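Local coordinates for sugar isomerase (Sinorhizobium meliloti, PDB 3QC0), which binds a zinc ion in an eight-stranded TIM barrel and probably isomerises a sugar, as a member of the xylose isomerase-like family, at residues 7-12 with 262-267; 80-85 with 125-130; 120-125 with 162-167; 247-250 with 254-257. All coordinates share one frame; numbering follows the deposited sequence.

Contact 1: residues 7-12 with 262-267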
loop_
_atom_site.group_PDB
_atom_site.type_symbol
_atom_site.label_atom_id
_atom_site.label_comp_id
_atom_site.label_asym_id
_atom_site.label_seq_id
_atom_site.Cartn_x
_atom_site.Cartn_y
_atom_site.Cartn_z
ATOM N N LEU A 7 3.938 0.137 27.759
ATOM C CA LEU A 7 3.488 1.217 26.886
ATOM C C LEU A 7 4.603 2.256 26.691
ATOM O O LEU A 7 5.211 2.737 27.654
ATOM C CB LEU A 7 2.241 1.901 27.452
ATOM C CG LEU A 7 1.603 3.020 26.624
ATOM C CD1 LEU A 7 1.229 2.496 25.204
ATOM C CD2 LEU A 7 0.387 3.613 27.334
ATOM N N SER A 8 4.850 2.630 25.442
ATOM C CA SER A 8 5.740 3.715 25.063
ATOM C C SER A 8 4.951 4.707 24.227
ATOM O O SER A 8 4.022 4.306 23.499
ATOM C CB SER A 8 6.926 3.133 24.273
ATOM O OG SER A 8 7.819 4.141 23.872
ATOM N N ILE A 9 5.307 5.982 24.280
ATOM C CA ILE A 9 4.689 7.001 23.431
ATOM C C ILE A 9 5.740 7.539 22.464
ATOM O O ILE A 9 6.762 8.092 22.858
ATOM C CB ILE A 9 4.078 8.167 24.245
ATOM C CG1 ILE A 9 3.035 7.646 25.248
ATOM C CG2 ILE A 9 3.507 9.253 23.314
ATOM C CD1 ILE A 9 1.751 7.073 24.685
ATOM N N ASN A 10 5.505 7.336 21.167
ATOM C CA ASN A 10 6.284 8.009 20.150
ATOM C C ASN A 10 5.818 9.459 20.192
ATOM O O ASN A 10 4.621 9.731 20.122
ATOM C CB ASN A 10 6.068 7.349 18.784
ATOM C CG ASN A 10 6.864 7.973 17.715
ATOM O OD1 ASN A 10 6.700 9.178 17.418
ATOM N ND2 ASN A 10 7.652 7.136 16.999
ATOM N N LEU A 11 6.751 10.396 20.349
ATOM C CA LEU A 11 6.375 11.772 20.620
ATOM C C LEU A 11 5.755 12.478 19.434
ATOM O O LEU A 11 5.218 13.554 19.558
ATOM C CB LEU A 11 7.592 12.542 21.132
ATOM C CG LEU A 11 8.206 11.975 22.418
ATOM C CD1 LEU A 11 9.272 12.958 23.014
ATOM C CD2 LEU A 11 7.175 11.602 23.478
ATOM N N ALA A 12 5.729 11.831 18.262
ATOM C CA ALA A 12 4.920 12.379 17.176
ATOM C C ALA A 12 3.456 12.475 17.586
ATOM O O ALA A 12 2.722 13.331 17.107
ATOM C CB ALA A 12 5.036 11.517 15.920
ATOM N N GLU A 262 -5.250 14.794 27.462
ATOM C CA GLU A 262 -6.336 13.933 27.023
ATOM C C GLU A 262 -5.820 12.882 26.034
ATOM O O GLU A 262 -6.241 11.716 26.077
ATOM C CB GLU A 262 -7.437 14.743 26.374
ATOM C CG GLU A 262 -8.707 13.911 26.202
ATOM C CD GLU A 262 -9.661 14.480 25.194
ATOM O OE1 GLU A 262 -9.361 15.548 24.593
ATOM O OE2 GLU A 262 -10.719 13.837 24.992
ATOM N N VAL A 263 -4.906 13.287 25.156
ATOM C CA VAL A 263 -4.395 12.316 24.151
ATOM C C VAL A 263 -3.720 11.156 24.868
ATOM O O VAL A 263 -4.019 10.001 24.605
ATOM C CB VAL A 263 -3.418 12.957 23.189
ATOM C CG1 VAL A 263 -2.883 11.910 22.183
ATOM C CG2 VAL A 263 -4.064 14.117 22.445
ATOM N N ILE A 264 -2.835 11.463 25.824
ATOM C CA ILE A 264 -2.075 10.412 26.500
ATOM C C ILE A 264 -2.966 9.558 27.416
ATOM O O ILE A 264 -2.815 8.322 27.484
ATOM C CB ILE A 264 -0.875 10.972 27.289
ATOM C CG1 ILE A 264 0.083 11.708 26.364
ATOM C CG2 ILE A 264 -0.173 9.851 28.030
ATOM C CD1 ILE A 264 0.631 10.867 25.184
ATOM N N ALA A 265 -3.909 10.207 28.099
ATOM C CA ALA A 265 -4.931 9.474 28.832
ATOM C C ALA A 265 -5.665 8.479 27.942
ATOM O O ALA A 265 -5.865 7.314 28.350
ATOM C CB ALA A 265 -5.952 10.455 29.486
ATOM N N THR A 266 -6.044 8.926 26.734
ATOM C CA THR A 266 -6.772 8.061 25.788
ATOM C C THR A 266 -5.834 6.953 25.311
ATOM O O THR A 266 -6.261 5.790 25.249
ATOM C CB THR A 266 -7.344 8.881 24.623
ATOM O OG1 THR A 266 -8.171 9.953 25.158
ATOM C CG2 THR A 266 -8.136 8.008 23.619
ATOM N N CYS A 267 -4.561 7.260 25.022
ATOM C CA CYS A 267 -3.620 6.184 24.676
ATOM C C CYS A 267 -3.556 5.130 25.754
ATOM O O CYS A 267 -3.519 3.965 25.457
ATOM C CB CYS A 267 -2.186 6.643 24.394
ATOM S SG CYS A 267 -1.994 7.766 23.051
#
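Ile9 has its CG2 methyl anti to the backbone N and its CG1 branch beside that N (chi1 -57°), and a bent second torsion (chi2 -68°) curls CD1 round, so both arms of the side chain face residues 262-267. Ile264 adopts nearly the same pair of torsions. Although its CB does not aim directly at the strand, the bend carries its CD1 methyl inward, and that one methyl supplies the whole of its touch. Ile264 CD1 is 3.8 Å from Ile9 CG2 and 4.0 Å from both Ile9 CG1 and Ile9 CD1, so it nestles in the fork of the strand residue. One turn further along the helix, Cys267 CB comes within 4.0 Å of Ile9 CD1, with Cys267 SG following at 4.1 Å from the same methyl. Ile9 thus meets two residues spaced three apart on the same face of the helix. A looser touch lies at the start of the strand, where Leu7 CD2 stands 4.3 Å from Cys267 O. The segments run roughly antiparallel (143°), with axes 10.6 Å apart, the usual sense of a helix packed outside a beta/alpha barrel. Here the last helix packs on the first strand, beside the seam where strand 245-247 pairs with strand 7-10 to close the barrel. On its other edge strand 7-10 is hydrogen-bonded to strand 34-36. Ile9 also touches Val247 and Cys27, Ile264 packs on Ile26 of helix 20-29, and Cys267 rests on Val247, joining the buried layer to the helices and strands around it.

Contact 2: residues 80-85 with 125-130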
loop_
_atom_site.group_PDB
_atom_site.type_symbol
_atom_site.label_atom_id
_atom_site.label_comp_id
_atom_site.label_asym_id
_atom_site.label_seq_id
_atom_site.Cartn_x
_atom_site.Cartn_y
_atom_site.Cartn_z
ATOM N N LYS A 80 26.367 11.541 1.715
ATOM C CA LYS A 80 25.785 12.517 2.646
ATOM C C LYS A 80 24.698 11.869 3.510
ATOM O O LYS A 80 24.667 12.062 4.745
ATOM C CB LYS A 80 25.243 13.754 1.936
ATOM C CG LYS A 80 26.371 14.654 1.388
ATOM C CD LYS A 80 25.836 15.872 0.591
ATOM C CE LYS A 80 26.997 16.659 -0.035
ATOM N NZ LYS A 80 27.957 17.111 1.034
ATOM N N ALA A 81 23.865 11.044 2.906
ATOM C CA ALA A 81 22.828 10.345 3.653
ATOM C C ALA A 81 23.428 9.348 4.643
ATOM O O ALA A 81 23.028 9.296 5.811
ATOM C CB ALA A 81 21.836 9.647 2.704
ATOM N N ILE A 82 24.395 8.561 4.186
ATOM C CA ILE A 82 25.057 7.582 5.063
ATOM C C ILE A 82 25.669 8.296 6.260
ATOM O O ILE A 82 25.521 7.857 7.408
ATOM C CB ILE A 82 26.058 6.775 4.271
ATOM C CG1 ILE A 82 25.357 5.803 3.310
ATOM C CG2 ILE A 82 27.009 6.000 5.217
ATOM C CD1 ILE A 82 26.219 5.331 2.139
ATOM N N ASP A 83 26.358 9.404 6.004
ATOM C CA ASP A 83 27.006 10.128 7.074
ATOM C C ASP A 83 25.999 10.689 8.060
ATOM O O ASP A 83 26.258 10.646 9.277
ATOM C CB ASP A 83 28.018 11.152 6.512
ATOM C CG ASP A 83 29.310 11.186 7.301
ATOM O OD1 ASP A 83 29.856 10.107 7.678
ATOM O OD2 ASP A 83 29.788 12.312 7.562
ATOM N N ASP A 84 24.850 11.229 7.581
ATOM C CA ASP A 84 23.757 11.613 8.485
ATOM C C ASP A 84 23.307 10.489 9.380
ATOM O O ASP A 84 23.027 10.707 10.557
ATOM C CB ASP A 84 22.520 12.185 7.742
ATOM C CG ASP A 84 21.360 12.537 8.687
ATOM O OD1 ASP A 84 21.583 13.461 9.535
ATOM O OD2 ASP A 84 20.286 11.847 8.647
ATOM N N ASN A 85 23.234 9.262 8.837
ATOM C CA ASN A 85 22.844 8.135 9.633
ATOM C C ASN A 85 23.858 7.851 10.749
ATOM O O ASN A 85 23.463 7.404 11.818
ATOM C CB ASN A 85 22.678 6.883 8.759
ATOM C CG ASN A 85 21.317 6.816 8.069
ATOM O OD1 ASN A 85 20.406 6.197 8.616
ATOM N ND2 ASN A 85 21.174 7.449 6.888
ATOM N N ILE A 125 22.595 0.834 4.372
ATOM C CA ILE A 125 22.552 0.147 5.685
ATOM C C ILE A 125 23.864 -0.548 5.964
ATOM O O ILE A 125 24.418 -0.410 7.059
ATOM C CB ILE A 125 21.356 -0.780 5.853
ATOM C CG1 ILE A 125 20.050 0.026 5.643
ATOM C CG2 ILE A 125 21.365 -1.436 7.219
ATOM C CD1 ILE A 125 18.779 -0.889 5.547
ATOM N N ALA A 126 24.400 -1.224 4.960
ATOM C CA ALA A 126 25.682 -1.897 5.121
ATOM C C ALA A 126 26.807 -0.925 5.483
ATOM O O ALA A 126 27.680 -1.262 6.294
ATOM C CB ALA A 126 26.051 -2.629 3.875
ATOM N N ALA A 127 26.747 0.283 4.926
ATOM C CA ALA A 127 27.758 1.308 5.167
ATOM C C ALA A 127 27.676 1.856 6.594
ATOM O O ALA A 127 28.708 2.215 7.194
ATOM C CB ALA A 127 27.657 2.469 4.137
ATOM N N VAL A 128 26.456 1.935 7.125
ATOM C CA VAL A 128 26.194 2.452 8.464
ATOM C C VAL A 128 26.458 1.393 9.552
ATOM O O VAL A 128 26.837 1.733 10.672
ATOM C CB VAL A 128 24.737 2.981 8.575
ATOM C CG1 VAL A 128 24.389 3.429 10.029
ATOM C CG2 VAL A 128 24.507 4.134 7.566
ATOM N N LEU A 129 26.238 0.123 9.221
ATOM C CA LEU A 129 26.250 -0.920 10.233
ATOM C C LEU A 129 27.490 -0.916 11.118
ATOM O O LEU A 129 27.347 -0.987 12.339
ATOM C CB LEU A 129 26.044 -2.297 9.598
ATOM C CG LEU A 129 24.579 -2.767 9.609
ATOM C CD1 LEU A 129 24.310 -3.979 8.689
ATOM C CD2 LEU A 129 24.144 -3.045 11.057
ATOM N N PRO A 130 28.701 -0.817 10.530
ATOM C CA PRO A 130 29.873 -0.867 11.454
ATOM C C PRO A 130 29.843 0.238 12.517
ATOM O O PRO A 130 30.244 -0.007 13.672
ATOM C CB PRO A 130 31.074 -0.750 10.502
ATOM C CG PRO A 130 30.546 -1.267 9.163
ATOM C CD PRO A 130 29.124 -0.794 9.125
#
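Asn85 begins its contact with Val128 at the first carbon: Asn85 CB lies 3.5 Å from Val128 CG2 and 4.1 Å from Val128 CG1, seated against both branches of the valine, whose side chain crosses it nearly at a right angle. The next atom, Asn85 CG, is still 4.2 Å from Val128 CG2. Beyond it the amide leaves the interface. With CG beside the backbone N (chi1 -83°), the group folds back along its own helix, and Asn85 ND2 donates to Ala81 O at 2.8 Å in a fairly straight bond (162°). The donor sits well above the carbonyl plane of Ala81, whose oxygen also accepts from Asn85 N. The other end, OD1, accepts from Gly68 N, so both ends of this buried amide are satisfied and its rotation is fixed. Helices 75-94 and 114-135 are neighbours on the outside of the TIM barrel, and strand 100-103 lies between them in sequence; they run in the same general direction, with a crossing angle of -34°. Asn85 also touches Leu102 of that strand. Farther from the barrel axis, Ile82 takes over. Its CG2 methyl meets Ala127 CB at 3.7 Å and Val128 CG2 at 3.9 Å, while Ile82 CD1 reaches round to 3.8 Å from the same Ala127 CB. The alanine methyl thus sits against both arms of the isoleucine, on a partly exposed border, and Val128 continues inward to Leu139 and Phe70.

Contact 3: residues 120-125 with 162-167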
loop_
_atom_site.group_PDB
_atom_site.type_symbol
_atom_site.label_atom_id
_atom_site.label_comp_id
_atom_site.label_asym_id
_atom_site.label_seq_id
_atom_site.Cartn_x
_atom_site.Cartn_y
_atom_site.Cartn_z
HETATM N N MSE A 120 20.409 0.601 -3.260
HETATM C CA MSE A 120 21.051 1.735 -2.519
HETATM C C MSE A 120 20.707 1.703 -1.063
HETATM O O MSE A 120 21.534 2.041 -0.232
HETATM C CB MSE A 120 20.649 3.068 -3.106
HETATM C CG MSE A 120 21.097 3.323 -4.529
HETATM SE SE MSE A 120 20.356 4.923 -5.260
HETATM C CE MSE A 120 21.094 4.836 -7.030
ATOM N N VAL A 121 19.498 1.280 -0.715
ATOM C CA VAL A 121 19.112 1.055 0.694
ATOM C C VAL A 121 19.967 -0.001 1.360
ATOM O O VAL A 121 20.531 0.212 2.411
ATOM C CB VAL A 121 17.593 0.724 0.829
ATOM C CG1 VAL A 121 17.250 0.344 2.253
ATOM C CG2 VAL A 121 16.735 1.956 0.347
ATOM N N VAL A 122 20.091 -1.146 0.683
ATOM C CA VAL A 122 20.900 -2.234 1.253
ATOM C C VAL A 122 22.362 -1.761 1.442
ATOM O O VAL A 122 22.967 -1.960 2.502
ATOM C CB VAL A 122 20.820 -3.497 0.416
ATOM C CG1 VAL A 122 21.719 -4.597 0.986
ATOM C CG2 VAL A 122 19.337 -3.946 0.337
ATOM N N GLU A 123 22.923 -1.141 0.420
ATOM C CA GLU A 123 24.285 -0.658 0.476
ATOM C C GLU A 123 24.466 0.419 1.545
ATOM O O GLU A 123 25.481 0.457 2.246
ATOM C CB GLU A 123 24.694 -0.091 -0.873
ATOM C CG GLU A 123 24.857 -1.087 -1.979
ATOM C CD GLU A 123 25.047 -0.396 -3.369
ATOM O OE1 GLU A 123 25.022 0.863 -3.486
ATOM O OE2 GLU A 123 25.205 -1.129 -4.344
ATOM N N GLY A 124 23.461 1.257 1.709
ATOM C CA GLY A 124 23.520 2.331 2.689
ATOM C C GLY A 124 23.506 1.781 4.103
ATOM O O GLY A 124 24.292 2.212 4.984
ATOM N N ILE A 125 22.595 0.834 4.372
ATOM C CA ILE A 125 22.552 0.147 5.685
ATOM C C ILE A 125 23.864 -0.548 5.964
ATOM O O ILE A 125 24.418 -0.410 7.059
ATOM C CB ILE A 125 21.356 -0.780 5.853
ATOM C CG1 ILE A 125 20.050 0.026 5.643
ATOM C CG2 ILE A 125 21.365 -1.436 7.219
ATOM C CD1 ILE A 125 18.779 -0.889 5.547
ATOM N N LEU A 162 13.005 -8.253 6.136
ATOM C CA LEU A 162 13.723 -9.424 6.667
ATOM C C LEU A 162 14.748 -9.989 5.681
ATOM O O LEU A 162 15.821 -10.435 6.087
ATOM C CB LEU A 162 12.724 -10.487 7.133
ATOM C CG LEU A 162 11.836 -10.071 8.323
ATOM C CD1 LEU A 162 10.692 -11.078 8.553
ATOM C CD2 LEU A 162 12.698 -9.915 9.622
ATOM N N ASP A 163 14.444 -9.981 4.391
ATOM C CA ASP A 163 15.420 -10.360 3.365
ATOM C C ASP A 163 16.682 -9.504 3.474
ATOM O O ASP A 163 17.811 -10.011 3.382
ATOM C CB ASP A 163 14.858 -10.210 1.955
ATOM C CG ASP A 163 13.837 -11.281 1.592
ATOM O OD1 ASP A 163 13.633 -12.293 2.315
ATOM O OD2 ASP A 163 13.188 -11.067 0.524
ATOM N N ILE A 164 16.508 -8.208 3.713
ATOM C CA ILE A 164 17.652 -7.342 3.851
ATOM C C ILE A 164 18.416 -7.683 5.131
ATOM O O ILE A 164 19.634 -7.692 5.105
ATOM C CB ILE A 164 17.231 -5.845 3.843
ATOM C CG1 ILE A 164 16.548 -5.481 2.505
ATOM C CG2 ILE A 164 18.423 -4.915 4.201
ATOM C CD1 ILE A 164 15.836 -4.121 2.492
ATOM N N CYS A 165 17.710 -7.928 6.236
ATOM C CA CYS A 165 18.331 -8.329 7.514
ATOM C C CYS A 165 19.157 -9.567 7.298
ATOM O O CYS A 165 20.275 -9.657 7.799
ATOM C CB CYS A 165 17.298 -8.536 8.600
ATOM S SG CYS A 165 16.510 -7.058 9.189
ATOM N N GLU A 166 18.630 -10.530 6.554
ATOM C CA GLU A 166 19.406 -11.763 6.313
ATOM C C GLU A 166 20.657 -11.512 5.500
ATOM O O GLU A 166 21.706 -12.180 5.722
ATOM C CB GLU A 166 18.540 -12.808 5.614
ATOM C CG GLU A 166 17.496 -13.390 6.497
ATOM C CD GLU A 166 16.968 -14.716 5.965
ATOM O OE1 GLU A 166 16.333 -14.741 4.886
ATOM O OE2 GLU A 166 17.202 -15.743 6.632
ATOM N N THR A 167 20.599 -10.593 4.551
ATOM C CA THR A 167 21.720 -10.267 3.662
ATOM C C THR A 167 22.843 -9.563 4.429
ATOM O O THR A 167 24.051 -9.820 4.217
ATOM C CB THR A 167 21.277 -9.366 2.511
ATOM O OG1 THR A 167 20.325 -10.054 1.671
ATOM C CG2 THR A 167 22.470 -8.915 1.648
#
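Val122 and Ile164 form the dense part of this contact. A single methyl does the work on the valine: Val122 CG2 lies 3.9 Å from Ile164 CG1 and 4.1 Å from each of Ile164 CG2 and Ile164 CD1, so it rests on three carbons of the isoleucine at once. The torsion of Val122 (chi1 177°) puts this methyl beside the backbone N and sends CG1 to the other side, toward Thr167. On the inner flank Ile125 extends its CD1 to 4.3 Å from Ile164 CG2, adding a second, lighter touch on the branch of Ile164 that Val122 also meets. Helices 114-135 and 158-168 are neighbours on the outside of the TIM barrel, linked in sequence through strand 139-141, and their segments run in the same general sense with a crossing angle of -44° and axes 10.7 Å apart. Ile125 and Ile164 both bear on Ile141 of that strand, which makes this flank continuous with the layer between helices and barrel. The outer flank is slacker. There Val122 CG1 and Thr167 CG2 are 4.4 Å apart, and Thr167 is exposed, so the hydrophobic seam thins out toward solvent. The charged residues of helix 158-168 lie clear of the seam: Asp163 and Glu166 both form salt bridges with Arg193 of helix 187-196, tying their helix to its other neighbour.

Contact 4: residues 247-250 with 254-257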
loop_
_atom_site.group_PDB
_atom_site.type_symbol
_atom_site.label_atom_id
_atom_site.label_comp_id
_atom_site.label_asym_id
_atom_site.label_seq_id
_atom_site.Cartn_x
_atom_site.Cartn_y
_atom_site.Cartn_z
ATOM N N VAL A 247 3.108 3.870 20.826
ATOM C CA VAL A 247 2.021 4.592 20.192
ATOM C C VAL A 247 2.518 5.702 19.297
ATOM O O VAL A 247 3.123 6.668 19.726
ATOM C CB VAL A 247 1.051 5.184 21.186
ATOM C CG1 VAL A 247 -0.046 5.981 20.457
ATOM C CG2 VAL A 247 0.516 4.055 22.106
ATOM N N GLU A 248 2.254 5.543 18.009
ATOM C CA GLU A 248 2.718 6.488 17.012
ATOM C C GLU A 248 1.539 6.880 16.140
ATOM O O GLU A 248 1.107 6.151 15.250
ATOM C CB GLU A 248 3.854 5.890 16.169
ATOM C CG GLU A 248 4.423 6.864 15.163
ATOM C CD GLU A 248 5.501 6.264 14.327
ATOM O OE1 GLU A 248 5.448 5.066 14.095
ATOM O OE2 GLU A 248 6.435 6.999 13.951
ATOM N N ILE A 249 0.970 8.035 16.451
ATOM C CA ILE A 249 -0.205 8.575 15.785
ATOM C C ILE A 249 0.113 9.936 15.164
ATOM O O ILE A 249 0.555 10.851 15.850
ATOM C CB ILE A 249 -1.401 8.733 16.764
ATOM C CG1 ILE A 249 -1.791 7.367 17.328
ATOM C CG2 ILE A 249 -2.602 9.402 16.046
ATOM C CD1 ILE A 249 -2.761 7.363 18.531
ATOM N N PHE A 250 -0.117 10.066 13.868
ATOM C CA PHE A 250 -0.099 11.328 13.144
ATOM C C PHE A 250 -1.557 11.670 12.825
ATOM O O PHE A 250 -2.180 10.967 12.027
ATOM C CB PHE A 250 0.696 11.257 11.817
ATOM C CG PHE A 250 2.057 10.584 11.899
ATOM C CD1 PHE A 250 2.817 10.565 13.043
ATOM C CD2 PHE A 250 2.606 10.027 10.755
ATOM C CE1 PHE A 250 4.068 9.927 13.069
ATOM C CE2 PHE A 250 3.849 9.403 10.783
ATOM C CZ PHE A 250 4.574 9.337 11.957
ATOM N N ASN A 254 -7.546 15.619 14.340
ATOM C CA ASN A 254 -8.118 15.091 15.565
ATOM C C ASN A 254 -7.120 15.164 16.735
ATOM O O ASN A 254 -7.079 16.180 17.443
ATOM C CB ASN A 254 -8.695 13.675 15.357
ATOM C CG ASN A 254 -9.474 13.172 16.548
ATOM O OD1 ASN A 254 -9.724 13.923 17.502
ATOM N ND2 ASN A 254 -9.878 11.903 16.513
ATOM N N TRP A 255 -6.282 14.160 16.931
ATOM C CA TRP A 255 -5.491 14.055 18.169
ATOM C C TRP A 255 -4.466 15.163 18.330
ATOM O O TRP A 255 -4.209 15.592 19.472
ATOM C CB TRP A 255 -4.849 12.670 18.307
ATOM C CG TRP A 255 -5.901 11.636 18.264
ATOM C CD1 TRP A 255 -6.221 10.809 17.199
ATOM C CD2 TRP A 255 -6.835 11.335 19.293
ATOM N NE1 TRP A 255 -7.287 10.036 17.527
ATOM C CE2 TRP A 255 -7.708 10.337 18.790
ATOM C CE3 TRP A 255 -7.055 11.839 20.579
ATOM C CZ2 TRP A 255 -8.730 9.793 19.547
ATOM C CZ3 TRP A 255 -8.069 11.302 21.326
ATOM C CH2 TRP A 255 -8.893 10.290 20.823
ATOM N N TRP A 256 -3.949 15.700 17.236
ATOM C CA TRP A 256 -3.000 16.811 17.335
ATOM C C TRP A 256 -3.684 18.124 17.736
ATOM O O TRP A 256 -2.982 19.069 18.057
ATOM C CB TRP A 256 -2.227 17.054 16.033
ATOM C CG TRP A 256 -1.145 16.032 15.765
ATOM C CD1 TRP A 256 -0.708 15.059 16.608
ATOM C CD2 TRP A 256 -0.369 15.912 14.573
ATOM N NE1 TRP A 256 0.310 14.335 16.013
ATOM C CE2 TRP A 256 0.535 14.840 14.762
ATOM C CE3 TRP A 256 -0.343 16.599 13.370
ATOM C CZ2 TRP A 256 1.437 14.444 13.786
ATOM C CZ3 TRP A 256 0.551 16.216 12.400
ATOM C CH2 TRP A 256 1.447 15.143 12.624
ATOM N N LYS A 257 -5.012 18.160 17.658
ATOM C CA LYS A 257 -5.792 19.365 17.998
ATOM C C LYS A 257 -6.374 19.281 19.406
ATOM O O LYS A 257 -7.102 20.197 19.845
ATOM C CB LYS A 257 -6.912 19.569 16.974
ATOM C CG LYS A 257 -6.435 20.048 15.608
ATOM C CD LYS A 257 -7.601 20.252 14.637
ATOM C CE LYS A 257 -7.165 21.066 13.418
ATOM N NZ LYS A 257 -8.239 21.187 12.397
#
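Trp256 lays the benzene side of its indole against the start of Phe250. Trp256 CZ2 is 3.5 Å from Phe250 CA and 3.8 Å from Phe250 CB, and Trp256 CH2 follows at 4.0 Å from Phe250 CB. The carbonyl carbon of Phe250 lies over one face of the indole, offset toward its rim, so the tryptophan packs chiefly on backbone and CB. The two side chains run side by side in the same direction, and the phenyl ring continues past the indole. Trp256 NE1 donates to Ala12 O, which pins the ring to the loop after the first strand, and Arg15 adds a cation-pi contact. All of this takes place in the loop after strand 245-247, at the C-terminal end of the barrel, where TIM barrels carry their active sites; Glu248, between Val247 and Ile249, binds the zinc ion through OE1, with Glu142, Asp177 and His204 completing the site. Ile249 is the second main contributor. Its CG2 methyl, anti to the backbone N (chi1 -61°), meets Trp255 CD1 at 4.1 Å, while its own N is hydrogen-bonded to Thr13 OG1. Asn254 ND2 lies over one face of the Trp255 ring, 3.3 Å above the plane and offset toward its rim. Phe250 makes a cation-pi contact with Arg219, and its side chain comes about 3 Å from an unidentified bound molecule, probably from the crystallisation liquor, consistent with a place in the pocket wall.

The four contacts form two groups on opposite sides of the chain's centre. Contacts 1 and 4, with centres 8 Å apart, lie where the barrel closes: Ser8 O and Val247 N pair between strands 7-10 and 245-247, and contact 4 is nested within the chain closed by contact 1. Contacts 2 and 3, with centres 12 Å apart, share Ile125 and helix 114-135, which is flanked by helices 75-94 and 158-168; along the chain their segments alternate. The centres of contacts 1 and 4 lie 30 to 32 Å from those of contacts 2 and 3. Contacts 2 and 3 thus join consecutive outer helices, while contact 1 brings the first strand to the last helix, and contact 4 shapes the loop that carries the zinc ligand Glu248.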